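Long-range contacts in carbon monoxide dehydrogenase (Thermococcus sp. AM4, PDB 6T7J), which probably catalyses the reversible oxidation of carbon monoxide to carbon dioxide, passing electrons through iron-sulfur clusters, and is seen here without its nickel: residues V53-C58 / V85-L90; K443-I448 / L475-G480; G447-N452 / G550-W555; G571-L576 / G601-V606. One frame throughout, in Å; residues are numbered along the deposited sequence.

Contact 1. Residues V53-C58 / V85-L90. With SF4 (iron/sulfur cluster), chain D; FES (Fe2/s2 (inorganic) cluster), chain E; FES (Fe2/s2 (inorganic) cluster), chain B.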
loop_
_atom_site.group_PDB
_atom_site.type_symbol
_atom_site.label_atom_id
_atom_site.label_comp_id
_atom_site.label_asym_id
_atom_site.label_seq_id
_atom_site.Cartn_x
_atom_site.Cartn_y
_atom_site.Cartn_z
ATOM N N VAL A 53 2.362 16.737 8.106
ATOM C CA VAL A 53 1.311 17.601 7.580
ATOM C C VAL A 53 1.607 17.982 6.136
ATOM O O VAL A 53 1.415 19.136 5.736
ATOM C CB VAL A 53 1.147 18.857 8.453
ATOM C CG1 VAL A 53 0.345 18.530 9.702
ATOM C CG2 VAL A 53 2.508 19.427 8.817
ATOM N N CYS A 54 2.077 17.023 5.343
ATOM C CA CYS A 54 2.280 17.237 3.917
ATOM C C CYS A 54 1.878 15.974 3.174
ATOM O O CYS A 54 2.362 14.884 3.491
ATOM C CB CYS A 54 3.733 17.604 3.599
ATOM S SG CYS A 54 4.177 17.371 1.862
ATOM N N CYS A 55 1.005 16.125 2.182
ATOM C CA CYS A 55 0.387 14.997 1.503
ATOM C C CYS A 55 0.664 15.053 0.007
ATOM O O CYS A 55 0.616 16.123 -0.607
ATOM C CB CYS A 55 -1.123 14.974 1.757
ATOM S SG CYS A 55 -2.028 13.717 0.850
ATOM N N ARG A 56 0.932 13.904 -0.570
ATOM C CA ARG A 56 1.237 13.783 -1.956
ATOM C C ARG A 56 0.420 12.654 -2.507
ATOM O O ARG A 56 0.835 11.955 -3.378
ATOM C CB ARG A 56 2.720 13.486 -2.112
ATOM C CG ARG A 56 3.615 14.580 -1.585
ATOM C CD ARG A 56 5.064 14.307 -1.870
ATOM N NE ARG A 56 5.346 12.906 -1.685
ATOM C CZ ARG A 56 6.337 12.430 -0.952
ATOM N NH1 ARG A 56 7.152 13.248 -0.328
ATOM N NH2 ARG A 56 6.501 11.136 -0.839
ATOM N N ASN A 57 -0.792 12.510 -2.016
ATOM C CA ASN A 57 -1.636 11.422 -2.450
ATOM C C ASN A 57 -2.346 11.609 -3.776
ATOM O O ASN A 57 -2.969 10.702 -4.267
ATOM C CB ASN A 57 -2.596 11.013 -1.352
ATOM C CG ASN A 57 -1.896 10.351 -0.205
ATOM O OD1 ASN A 57 -0.705 10.327 -0.149
ATOM N ND2 ASN A 57 -2.643 9.823 0.707
ATOM N N CYS A 58 -2.242 12.783 -4.354
ATOM C CA CYS A 58 -2.846 13.018 -5.634
ATOM C C CYS A 58 -2.079 14.067 -6.389
ATOM O O CYS A 58 -1.240 14.715 -5.840
ATOM C CB CYS A 58 -4.327 13.340 -5.508
ATOM S SG CYS A 58 -4.795 15.030 -5.255
ATOM N N VAL A 85 -2.282 13.594 8.427
ATOM C CA VAL A 85 -1.399 12.880 9.347
ATOM C C VAL A 85 -1.857 11.433 9.510
ATOM O O VAL A 85 -1.050 10.495 9.438
ATOM C CB VAL A 85 -1.337 13.608 10.702
ATOM C CG1 VAL A 85 -0.713 12.711 11.757
ATOM C CG2 VAL A 85 -0.564 14.908 10.572
ATOM N N ALA A 86 -3.164 11.232 9.729
ATOM C CA ALA A 86 -3.676 9.880 9.927
ATOM C C ALA A 86 -3.461 9.018 8.690
ATOM O O ALA A 86 -3.089 7.845 8.804
ATOM C CB ALA A 86 -5.158 9.931 10.303
ATOM N N ARG A 87 -3.667 9.585 7.497
ATOM C CA ARG A 87 -3.487 8.818 6.267
ATOM C C ARG A 87 -2.030 8.423 6.064
ATOM O O ARG A 87 -1.735 7.276 5.697
ATOM C CB ARG A 87 -3.993 9.619 5.065
ATOM C CG ARG A 87 -5.510 9.715 4.965
ATOM C CD ARG A 87 -5.953 10.205 3.592
ATOM N NE ARG A 87 -5.407 11.520 3.258
ATOM C CZ ARG A 87 -5.870 12.293 2.280
ATOM N NH1 ARG A 87 -6.890 11.885 1.538
ATOM N NH2 ARG A 87 -5.315 13.474 2.038
ATOM N N ASN A 88 -1.102 9.362 6.282
ATOM C CA ASN A 88 0.311 9.035 6.116
ATOM C C ASN A 88 0.743 7.954 7.102
ATOM O O ASN A 88 1.467 7.013 6.737
ATOM C CB ASN A 88 1.158 10.300 6.272
ATOM C CG ASN A 88 0.852 11.347 5.208
ATOM O OD1 ASN A 88 0.325 11.032 4.141
ATOM N ND2 ASN A 88 1.187 12.598 5.496
ATOM N N LEU A 89 0.283 8.049 8.355
ATOM C CA LEU A 89 0.596 7.003 9.325
ATOM C C LEU A 89 -0.018 5.666 8.916
ATOM O O LEU A 89 0.593 4.604 9.107
ATOM C CB LEU A 89 0.115 7.411 10.717
ATOM C CG LEU A 89 0.778 6.651 11.867
ATOM C CD1 LEU A 89 2.188 7.176 12.112
ATOM C CD2 LEU A 89 -0.060 6.737 13.132
ATOM N N LEU A 90 -1.232 5.699 8.359
ATOM C CA LEU A 90 -1.865 4.474 7.886
ATOM C C LEU A 90 -1.034 3.817 6.793
ATOM O O LEU A 90 -0.909 2.588 6.752
ATOM C CB LEU A 90 -3.275 4.773 7.379
ATOM C CG LEU A 90 -4.087 3.534 7.007
ATOM C CD1 LEU A 90 -4.047 2.578 8.163
ATOM C CD2 LEU A 90 -5.525 3.878 6.656
HETATM FE FE1 SF4 D . -5.887 16.247 -0.881
HETATM FE FE2 SF4 D . -3.424 15.191 -0.346
HETATM FE FE3 SF4 D . -3.596 17.735 -1.481
HETATM FE FE4 SF4 D . -4.281 15.397 -2.790
HETATM S S1 SF4 D . -2.180 16.027 -2.090
HETATM S S2 SF4 D . -5.438 17.410 -2.807
HETATM S S3 SF4 D . -5.241 14.065 -1.202
HETATM S S4 SF4 D . -4.330 17.088 0.597
HETATM FE FE1 FES E . 6.382 17.706 1.296
HETATM FE FE2 FES E . 8.491 18.744 2.707
HETATM S S1 FES E . 6.935 19.929 1.497
HETATM S S2 FES E . 7.618 16.622 2.904
HETATM FE FE1 FES B . 8.824 16.649 0.938
HETATM FE FE2 FES B . 8.236 19.049 -0.250
HETATM S S1 FES B . 10.101 18.559 1.005
HETATM S S2 FES B . 7.269 17.012 -0.718
HETATM O O HOH W 1 1.066 11.800 1.387
#

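Contact 2. Residues K443-I448 / L475-G480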
loop_
_atom_site.group_PDB
_atom_site.type_symbol
_atom_site.label_atom_id
_atom_site.label_comp_id
_atom_site.label_asym_id
_atom_site.label_seq_id
_atom_site.Cartn_x
_atom_site.Cartn_y
_atom_site.Cartn_z
ATOM N N LYS A 443 9.451 -6.702 39.119
ATOM C CA LYS A 443 8.403 -5.688 39.033
ATOM C C LYS A 443 7.533 -5.900 37.803
ATOM O O LYS A 443 6.303 -5.786 37.875
ATOM C CB LYS A 443 9.022 -4.290 39.017
ATOM C CG LYS A 443 8.913 -3.548 40.339
ATOM C CD LYS A 443 9.433 -4.395 41.489
ATOM C CE LYS A 443 9.145 -3.741 42.827
ATOM N NZ LYS A 443 9.397 -4.671 43.963
ATOM N N GLY A 444 8.152 -6.210 36.673
ATOM C CA GLY A 444 7.408 -6.456 35.458
ATOM C C GLY A 444 8.330 -6.924 34.357
ATOM O O GLY A 444 9.502 -7.222 34.588
ATOM N N ILE A 445 7.777 -6.992 33.150
ATOM C CA ILE A 445 8.519 -7.378 31.957
ATOM C C ILE A 445 8.350 -6.281 30.919
ATOM O O ILE A 445 7.262 -5.715 30.775
ATOM C CB ILE A 445 8.041 -8.734 31.397
ATOM C CG1 ILE A 445 8.018 -9.789 32.504
ATOM C CG2 ILE A 445 8.928 -9.183 30.243
ATOM C CD1 ILE A 445 7.155 -10.981 32.185
ATOM N N VAL A 446 9.427 -5.966 30.208
ATOM C CA VAL A 446 9.377 -4.965 29.150
ATOM C C VAL A 446 10.049 -5.524 27.905
ATOM O O VAL A 446 11.186 -6.007 27.967
ATOM C CB VAL A 446 10.033 -3.637 29.571
ATOM C CG1 VAL A 446 10.141 -2.701 28.375
ATOM C CG2 VAL A 446 9.225 -2.984 30.678
ATOM N N GLY A 447 9.342 -5.462 26.779
ATOM C CA GLY A 447 9.910 -5.822 25.498
ATOM C C GLY A 447 10.466 -4.619 24.764
ATOM O O GLY A 447 9.746 -3.654 24.495
ATOM N N ILE A 448 11.753 -4.664 24.443
ATOM C CA ILE A 448 12.425 -3.604 23.704
ATOM C C ILE A 448 12.764 -4.125 22.313
ATOM O O ILE A 448 13.355 -5.205 22.159
ATOM C CB ILE A 448 13.675 -3.099 24.444
ATOM C CG1 ILE A 448 13.409 -3.044 25.951
ATOM C CG2 ILE A 448 14.040 -1.717 23.949
ATOM C CD1 ILE A 448 14.579 -2.528 26.763
ATOM N N LEU A 475 12.367 -7.323 34.348
ATOM C CA LEU A 475 12.879 -8.268 33.365
ATOM C C LEU A 475 12.738 -7.689 31.963
ATOM O O LEU A 475 11.627 -7.360 31.518
ATOM C CB LEU A 475 12.144 -9.601 33.480
ATOM C CG LEU A 475 12.482 -10.679 32.448
ATOM C CD1 LEU A 475 13.967 -11.022 32.474
ATOM C CD2 LEU A 475 11.638 -11.921 32.689
ATOM N N VAL A 476 13.865 -7.571 31.272
ATOM C CA VAL A 476 13.953 -6.996 29.940
ATOM C C VAL A 476 14.038 -8.133 28.935
ATOM O O VAL A 476 14.958 -8.960 29.005
ATOM C CB VAL A 476 15.172 -6.064 29.826
ATOM C CG1 VAL A 476 15.354 -5.571 28.419
ATOM C CG2 VAL A 476 15.021 -4.890 30.762
ATOM N N VAL A 477 13.090 -8.201 28.006
ATOM C CA VAL A 477 13.207 -9.064 26.842
ATOM C C VAL A 477 13.171 -8.163 25.618
ATOM O O VAL A 477 12.799 -6.992 25.705
ATOM C CB VAL A 477 12.100 -10.135 26.768
ATOM C CG1 VAL A 477 11.956 -10.848 28.102
ATOM C CG2 VAL A 477 10.784 -9.511 26.341
ATOM N N GLY A 478 13.577 -8.696 24.476
ATOM C CA GLY A 478 13.518 -7.862 23.286
ATOM C C GLY A 478 14.019 -8.560 22.043
ATOM O O GLY A 478 14.600 -9.650 22.095
ATOM N N THR A 479 13.802 -7.882 20.915
ATOM C CA THR A 479 14.122 -8.421 19.596
ATOM C C THR A 479 14.899 -7.404 18.770
ATOM O O THR A 479 15.057 -6.240 19.148
ATOM C CB THR A 479 12.864 -8.830 18.813
ATOM O OG1 THR A 479 12.273 -7.667 18.217
ATOM C CG2 THR A 479 11.844 -9.517 19.715
ATOM N N GLY A 480 15.392 -7.878 17.624
ATOM C CA GLY A 480 15.913 -7.029 16.570
ATOM C C GLY A 480 17.222 -6.334 16.906
ATOM O O GLY A 480 18.094 -6.856 17.618
#

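Contact 3. Residues G447-N452 / G550-W555. With MSK (Broken Fe4S4 cluster), chain F.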
loop_
_atom_site.group_PDB
_atom_site.type_symbol
_atom_site.label_atom_id
_atom_site.label_comp_id
_atom_site.label_asym_id
_atom_site.label_seq_id
_atom_site.Cartn_x
_atom_site.Cartn_y
_atom_site.Cartn_z
ATOM N N GLY A 447 9.342 -5.462 26.779
ATOM C CA GLY A 447 9.910 -5.822 25.498
ATOM C C GLY A 447 10.466 -4.619 24.764
ATOM O O GLY A 447 9.746 -3.654 24.495
ATOM N N ILE A 448 11.753 -4.664 24.443
ATOM C CA ILE A 448 12.425 -3.604 23.704
ATOM C C ILE A 448 12.764 -4.125 22.313
ATOM O O ILE A 448 13.355 -5.205 22.159
ATOM C CB ILE A 448 13.675 -3.099 24.444
ATOM C CG1 ILE A 448 13.409 -3.044 25.951
ATOM C CG2 ILE A 448 14.040 -1.717 23.949
ATOM C CD1 ILE A 448 14.579 -2.528 26.763
ATOM N N VAL A 449 12.357 -3.368 21.299
ATOM C CA VAL A 449 12.459 -3.752 19.902
ATOM C C VAL A 449 12.848 -2.515 19.103
ATOM O O VAL A 449 12.964 -1.413 19.645
ATOM C CB VAL A 449 11.138 -4.344 19.364
ATOM C CG1 VAL A 449 10.659 -5.498 20.241
ATOM C CG2 VAL A 449 10.071 -3.262 19.283
ATOM N N GLY A 450 13.047 -2.695 17.808
ATOM C CA GLY A 450 13.116 -1.572 16.898
ATOM C C GLY A 450 14.452 -1.465 16.193
ATOM O O GLY A 450 15.344 -2.304 16.340
ATOM N N CYS A 451 14.586 -0.379 15.442
ATOM C CA CYS A 451 15.640 -0.136 14.476
ATOM C C CYS A 451 16.771 0.689 15.093
ATOM O O CYS A 451 16.884 0.803 16.319
ATOM C CB CYS A 451 15.024 0.565 13.262
ATOM S SG CYS A 451 13.374 -0.026 12.844
ATOM N N ASN A 452 17.622 1.252 14.239
ATOM C CA ASN A 452 18.536 2.325 14.589
ATOM C C ASN A 452 18.182 3.547 13.753
ATOM O O ASN A 452 17.725 3.425 12.612
ATOM C CB ASN A 452 20.000 1.940 14.343
ATOM C CG ASN A 452 20.539 0.989 15.389
ATOM O OD1 ASN A 452 21.253 0.043 15.067
ATOM N ND2 ASN A 452 20.205 1.237 16.649
ATOM N N GLY A 550 6.220 -2.031 26.429
ATOM C CA GLY A 550 7.077 -2.238 25.285
ATOM C C GLY A 550 7.732 -0.927 24.897
ATOM O O GLY A 550 7.290 0.148 25.292
ATOM N N SER A 551 8.800 -1.028 24.108
ATOM C CA SER A 551 9.507 0.185 23.720
ATOM C C SER A 551 10.255 -0.023 22.412
ATOM O O SER A 551 10.833 -1.087 22.178
ATOM C CB SER A 551 10.488 0.626 24.811
ATOM O OG SER A 551 11.628 1.240 24.233
ATOM N N ALA A 552 10.243 1.017 21.575
ATOM C CA ALA A 552 11.074 1.109 20.375
ATOM C C ALA A 552 11.910 2.377 20.503
ATOM O O ALA A 552 11.495 3.457 20.051
ATOM C CB ALA A 552 10.224 1.123 19.106
ATOM N N PRO A 553 13.095 2.295 21.112
ATOM C CA PRO A 553 13.820 3.528 21.461
ATOM C C PRO A 553 14.406 4.267 20.270
ATOM O O PRO A 553 14.560 5.492 20.342
ATOM C CB PRO A 553 14.926 3.033 22.406
ATOM C CG PRO A 553 14.541 1.636 22.788
ATOM C CD PRO A 553 13.762 1.094 21.635
ATOM N N GLU A 554 14.760 3.575 19.188
ATOM C CA GLU A 554 15.490 4.196 18.084
ATOM C C GLU A 554 14.922 3.754 16.741
ATOM O O GLU A 554 15.659 3.570 15.765
ATOM C CB GLU A 554 16.984 3.876 18.166
ATOM C CG GLU A 554 17.613 4.157 19.526
ATOM C CD GLU A 554 19.013 3.591 19.661
ATOM O OE1 GLU A 554 19.671 3.362 18.624
ATOM O OE2 GLU A 554 19.458 3.379 20.807
ATOM N N TRP A 555 13.603 3.600 16.664
ATOM C CA TRP A 555 12.971 3.043 15.476
ATOM C C TRP A 555 13.122 3.977 14.275
ATOM O O TRP A 555 13.305 5.190 14.409
ATOM C CB TRP A 555 11.489 2.771 15.737
ATOM C CG TRP A 555 10.658 4.014 15.828
ATOM C CD1 TRP A 555 10.396 4.745 16.949
ATOM C CD2 TRP A 555 9.978 4.673 14.749
ATOM N NE1 TRP A 555 9.597 5.819 16.636
ATOM C CE2 TRP A 555 9.326 5.798 15.294
ATOM C CE3 TRP A 555 9.854 4.420 13.379
ATOM C CZ2 TRP A 555 8.564 6.667 14.516
ATOM C CZ3 TRP A 555 9.100 5.285 12.609
ATOM C CH2 TRP A 555 8.465 6.395 13.179
HETATM S S1 MSK F . 16.439 -5.082 10.830
HETATM S S3 MSK F . 13.491 -3.259 11.052
HETATM S S4 MSK F . 16.497 -1.625 11.321
HETATM S S5 MSK F . 15.352 -3.951 13.601
HETATM FE FE1 MSK F . 14.630 -6.412 11.077
HETATM FE FE2 MSK F . 17.007 -3.457 12.396
HETATM FE FE3 MSK F . 14.681 -2.010 12.458
HETATM FE FE4 MSK F . 15.516 -3.127 10.136
#

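Contact 4. Residues G571-L576 / G601-V606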
loop_
_atom_site.group_PDB
_atom_site.type_symbol
_atom_site.label_atom_id
_atom_site.label_comp_id
_atom_site.label_asym_id
_atom_site.label_seq_id
_atom_site.Cartn_x
_atom_site.Cartn_y
_atom_site.Cartn_z
ATOM N N GLY A 571 -2.739 -4.313 23.763
ATOM C CA GLY A 571 -3.003 -3.840 25.103
ATOM C C GLY A 571 -1.801 -3.438 25.927
ATOM O O GLY A 571 -1.958 -3.195 27.128
ATOM N N VAL A 572 -0.610 -3.351 25.336
ATOM C CA VAL A 572 0.596 -3.003 26.080
ATOM C C VAL A 572 0.920 -1.532 25.861
ATOM O O VAL A 572 0.904 -1.040 24.725
ATOM C CB VAL A 572 1.789 -3.900 25.698
ATOM C CG1 VAL A 572 1.930 -4.031 24.216
ATOM C CG2 VAL A 572 3.074 -3.350 26.275
ATOM N N PHE A 573 1.177 -0.830 26.963
ATOM C CA PHE A 573 1.731 0.517 26.929
ATOM C C PHE A 573 3.054 0.509 26.170
ATOM O O PHE A 573 3.989 -0.204 26.547
ATOM C CB PHE A 573 1.916 0.999 28.369
ATOM C CG PHE A 573 2.512 2.368 28.498
ATOM C CD1 PHE A 573 1.734 3.498 28.317
ATOM C CD2 PHE A 573 3.846 2.523 28.843
ATOM C CE1 PHE A 573 2.282 4.760 28.452
ATOM C CE2 PHE A 573 4.398 3.780 28.979
ATOM C CZ PHE A 573 3.615 4.898 28.788
ATOM N N THR A 574 3.134 1.297 25.098
ATOM C CA THR A 574 4.231 1.209 24.140
ATOM C C THR A 574 4.918 2.562 24.007
ATOM O O THR A 574 4.299 3.537 23.567
ATOM C CB THR A 574 3.720 0.732 22.777
ATOM O OG1 THR A 574 3.149 -0.577 22.914
ATOM C CG2 THR A 574 4.854 0.682 21.759
ATOM N N HIS A 575 6.199 2.607 24.363
ATOM C CA HIS A 575 6.996 3.825 24.310
ATOM C C HIS A 575 7.740 3.926 22.985
ATOM O O HIS A 575 8.220 2.923 22.447
ATOM C CB HIS A 575 8.001 3.860 25.464
ATOM C CG HIS A 575 9.246 4.635 25.157
ATOM N ND1 HIS A 575 10.451 4.030 24.874
ATOM C CD2 HIS A 575 9.470 5.969 25.085
ATOM C CE1 HIS A 575 11.366 4.957 24.646
ATOM N NE2 HIS A 575 10.795 6.142 24.765
ATOM N N LEU A 576 7.830 5.148 22.465
ATOM C CA LEU A 576 8.603 5.451 21.270
ATOM C C LEU A 576 9.725 6.410 21.640
ATOM O O LEU A 576 9.485 7.424 22.305
ATOM C CB LEU A 576 7.724 6.066 20.179
ATOM C CG LEU A 576 6.457 5.308 19.786
ATOM C CD1 LEU A 576 5.794 5.987 18.600
ATOM C CD2 LEU A 576 6.775 3.855 19.472
ATOM N N GLY A 601 -7.027 -0.812 25.259
ATOM C CA GLY A 601 -6.342 -1.028 26.520
ATOM C C GLY A 601 -4.868 -0.682 26.546
ATOM O O GLY A 601 -4.239 -0.824 27.600
ATOM N N GLY A 602 -4.295 -0.252 25.422
ATOM C CA GLY A 602 -2.930 0.232 25.382
ATOM C C GLY A 602 -2.883 1.617 24.764
ATOM O O GLY A 602 -3.909 2.175 24.375
ATOM N N LYS A 603 -1.669 2.156 24.677
ATOM C CA LYS A 603 -1.497 3.491 24.112
ATOM C C LYS A 603 -0.023 3.736 23.826
ATOM O O LYS A 603 0.858 3.017 24.304
ATOM C CB LYS A 603 -2.052 4.575 25.042
ATOM C CG LYS A 603 -1.298 4.746 26.353
ATOM C CD LYS A 603 -1.991 5.776 27.229
ATOM C CE LYS A 603 -1.368 5.860 28.609
ATOM N NZ LYS A 603 -2.170 6.736 29.515
ATOM N N PHE A 604 0.228 4.774 23.035
ATOM C CA PHE A 604 1.575 5.220 22.719
ATOM C C PHE A 604 2.042 6.280 23.715
ATOM O O PHE A 604 1.243 6.966 24.358
ATOM C CB PHE A 604 1.636 5.782 21.298
ATOM C CG PHE A 604 1.732 4.729 20.233
ATOM C CD1 PHE A 604 2.880 3.970 20.093
ATOM C CD2 PHE A 604 0.672 4.501 19.370
ATOM C CE1 PHE A 604 2.969 2.999 19.112
ATOM C CE2 PHE A 604 0.756 3.533 18.387
ATOM C CZ PHE A 604 1.905 2.781 18.258
ATOM N N TYR A 605 3.361 6.406 23.829
ATOM C CA TYR A 605 3.967 7.417 24.689
ATOM C C TYR A 605 5.315 7.791 24.096
ATOM O O TYR A 605 6.216 6.949 24.024
ATOM C CB TYR A 605 4.122 6.903 26.118
ATOM C CG TYR A 605 5.196 7.601 26.921
ATOM C CD1 TYR A 605 5.062 8.936 27.287
ATOM C CD2 TYR A 605 6.343 6.924 27.316
ATOM C CE1 TYR A 605 6.043 9.575 28.019
ATOM C CE2 TYR A 605 7.326 7.556 28.049
ATOM C CZ TYR A 605 7.172 8.880 28.401
ATOM O OH TYR A 605 8.151 9.510 29.133
ATOM N N VAL A 606 5.449 9.044 23.670
ATOM C CA VAL A 606 6.641 9.521 22.980
ATOM C C VAL A 606 7.577 10.168 23.992
ATOM O O VAL A 606 7.175 11.078 24.728
ATOM C CB VAL A 606 6.275 10.510 21.860
ATOM C CG1 VAL A 606 7.502 10.836 21.021
ATOM C CG2 VAL A 606 5.160 9.941 20.994
#

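Contact 1. Residues V53-C58 / V85-L90
Cys54 O accepts a hydrogen bond from Asn88 ND2 at 3.3 Å, the one direct hydrogen bond between the cysteine-rich 53-58 and helix segment 85-90. It is bent (N-H...O 137°), with the amide nitrogen well above the carbonyl plane; the same ND2 bonds weakly to Gly52 O. The other end of this amide works through water: one molecule donates to Asn88 OD1 and Asn57 OD1 and accepts from Arg56 N, so three bonds hold it between loop and helix. The second end of the Asn57 amide, ND2, is held by Thr204 O and lies over one face of the Arg87 guanidinium, offset toward its rim. Apolar contact is confined to Val53 CG1 and Val85 CG2, 3.8 Å apart in side chains that run side by side.

Metal ligation dominates the far side. Cys55 SG binds iron FE2 of the SF4 cluster at 2.4 Å and Cys58 SG binds iron FE4 at 2.5 Å, while Cys54 SG turns to the other side and holds iron FE1 of an FES unit at 2.3 Å. Asn57 N donates to Cys55 SG (3.3 Å, 152°). A bend at chi3 (-59°) brings Arg87 NH2 obliquely to within 3.5 Å of Cys55 SG and 3.3 Å of SF4 S3, where its charge would probably favour the reduced, more negative cluster. Adjacent cysteines serving two clusters, with Cys54 packed on Arg56 of the second subunit, are consistent with the B- and D-cluster region of nickel CO dehydrogenases, where electrons probably pass at the dimer interface.

Contact 2. Residues K443-I448 / L475-G480
Val446 and its neighbours pair with Leu475-Gly478 as adjacent parallel strands of a Rossmann-type sheet, the two ends of the beta-alpha-beta unit formed by strand 444-448, helix 460-471 and strand 474-478. The first shell is a ladder of backbone bonds that alternates from strand to strand. Leu475 N donates to Gly444 O, and Val446 N then reaches Leu475 O at 2.9 Å; next Val477 N bonds to Val446 O at 2.9 Å, and Ile448 N to Val477 O at 2.8 Å. The strand axes diverge by 29°, the twist expected of such a sheet.

Side chains add contacts on both faces. On the face carrying Val446, Val476 and Ile448, the tip of Ile448, CD1, meets Val476 CG1 at 3.6 Å. With chi1 at -39°, its CG1 branch stands beside the backbone N, and the extended chain carries CD1 across to the neighbouring strand. On the face of Ile445, Leu475 and Val477 the touch is looser: Ile445 CG2 lies 4.1 Å from Val477 CG1, and its other branch, CG1, lies 4.2 Å from Leu475 CD2.

Helices clamp this layer from outside. Leu469 of helix 460-471 packs on both Val446 and Val476, while Leu535 and Ile528 of helix 525-538 meet Ile445 and Val477 on the other face. Val477 CG2, placed between its own backbone N and carbonyl carbon, rests 3.9 Å from Gly447 CA.

Contact 3. Residues G447-N452 / G550-W555
Ser551 N donates to Gly447 O at 2.8 Å and Val449 N to Ser551 O at 2.9 Å, so the two segments start as parallel strands before leaving the sheet as loops. Where the ladder ends, Val449 O receives a CA-H...O contact from Ala552 CA (3.2 Å). Ile448 CG2 meets Pro553 CG at 3.6 Å, the two side chains crossing at about a right angle. Gly450 follows with phi at 119°, a conformation suited to glycine. Farther on, Asn452 and Glu554 run side by side, amide and carboxylate planes 33° apart, with a weak hydrogen bond from ND2 to OE1 at 2.9 Å. Stronger bonds pin both groups: Ser321 OG bonds to Asn452 OD1 and Asn459 OD1 to Asn452 ND2, and the backbone N atoms of Asn459 and His462 hold the two carboxylate oxygens of Glu554. His462 NE2 also hydrogen-bonds to Cys451 O. Cys451 SG binds iron FE3 of the broken Fe4S4 cluster at 2.4 Å, and Gly450 O comes within 3.2 Å of its S5. The loop after strand 444-448 thus supplies Gly450 and Cys451 to the nickel-free cluster C site, with 550-555 packed behind it and leading to the pocket residues Met556 and Ser557.

Contact 4. Residues G571-L576 / G601-V606
Phe573 and Tyr605 make the tight end of this contact: Phe573 CZ presses to 3.4 Å from Tyr605 CB, and the rings, planes 21° apart, are slid so far that they barely overlap. His575 joins them with CB 3.9 Å from Tyr605 CD2, completing an aromatic cluster. On the opposite face Leu576 CG lies 3.8 Å from Phe604 CD1, and Thr574 CG2 points the same way as the Phe604 ring. Between the two faces Thr574 N bonds to Lys603 O at 3.0 Å and Leu576 N to Tyr605 O at 2.9 Å; the intervening Tyr605 N to Thr574 O bond is weak.

At the glycine end the backbones also come close, Gly571 CA 4.1 Å from Gly602 CA, but without a hydrogen bond; Gly571 closes a helix in a Schellman motif. The looser, solvent-facing side is that of the partly exposed Lys603, Tyr605 and Val606. Lys603 runs extended past Phe573, its CE at the ring edge 3.8 Å from CE1, and its NZ makes a salt bridge to Glu597. Helix 610-627 packs on the aromatic face and supplies Thr616 for Tyr605 OH; helix 558-569 lies against Thr574 and Phe604, and strand 604-606 forms the edge of the parallel sheet beside 574-576.

In the fold
Contacts 2, 3 and 4 lie in one parallel sheet. Contacts 2 and 3 are adjacent seams that share Gly447 and Ile448, with centres about 10 Å apart, and Thr479 OG1 meets Val449 CG1 at 3.4 Å. The pairing of 548-552 with 574-576 separates contact 3 from contact 4, with probable hydrogen bonds of Gly550 O with His575 N (2.8 Å) and of Gly550 N with Phe573 O (2.9 Å). Of the three, contact 3 ligates the broken cluster; the side chain of Leu576 in contact 4 stays about 12 Å from it. Contact 1 stands apart, its centre about 24 Å from that of contact 3, but its Cys58 packs on Met556 of the second subunit's cluster pocket.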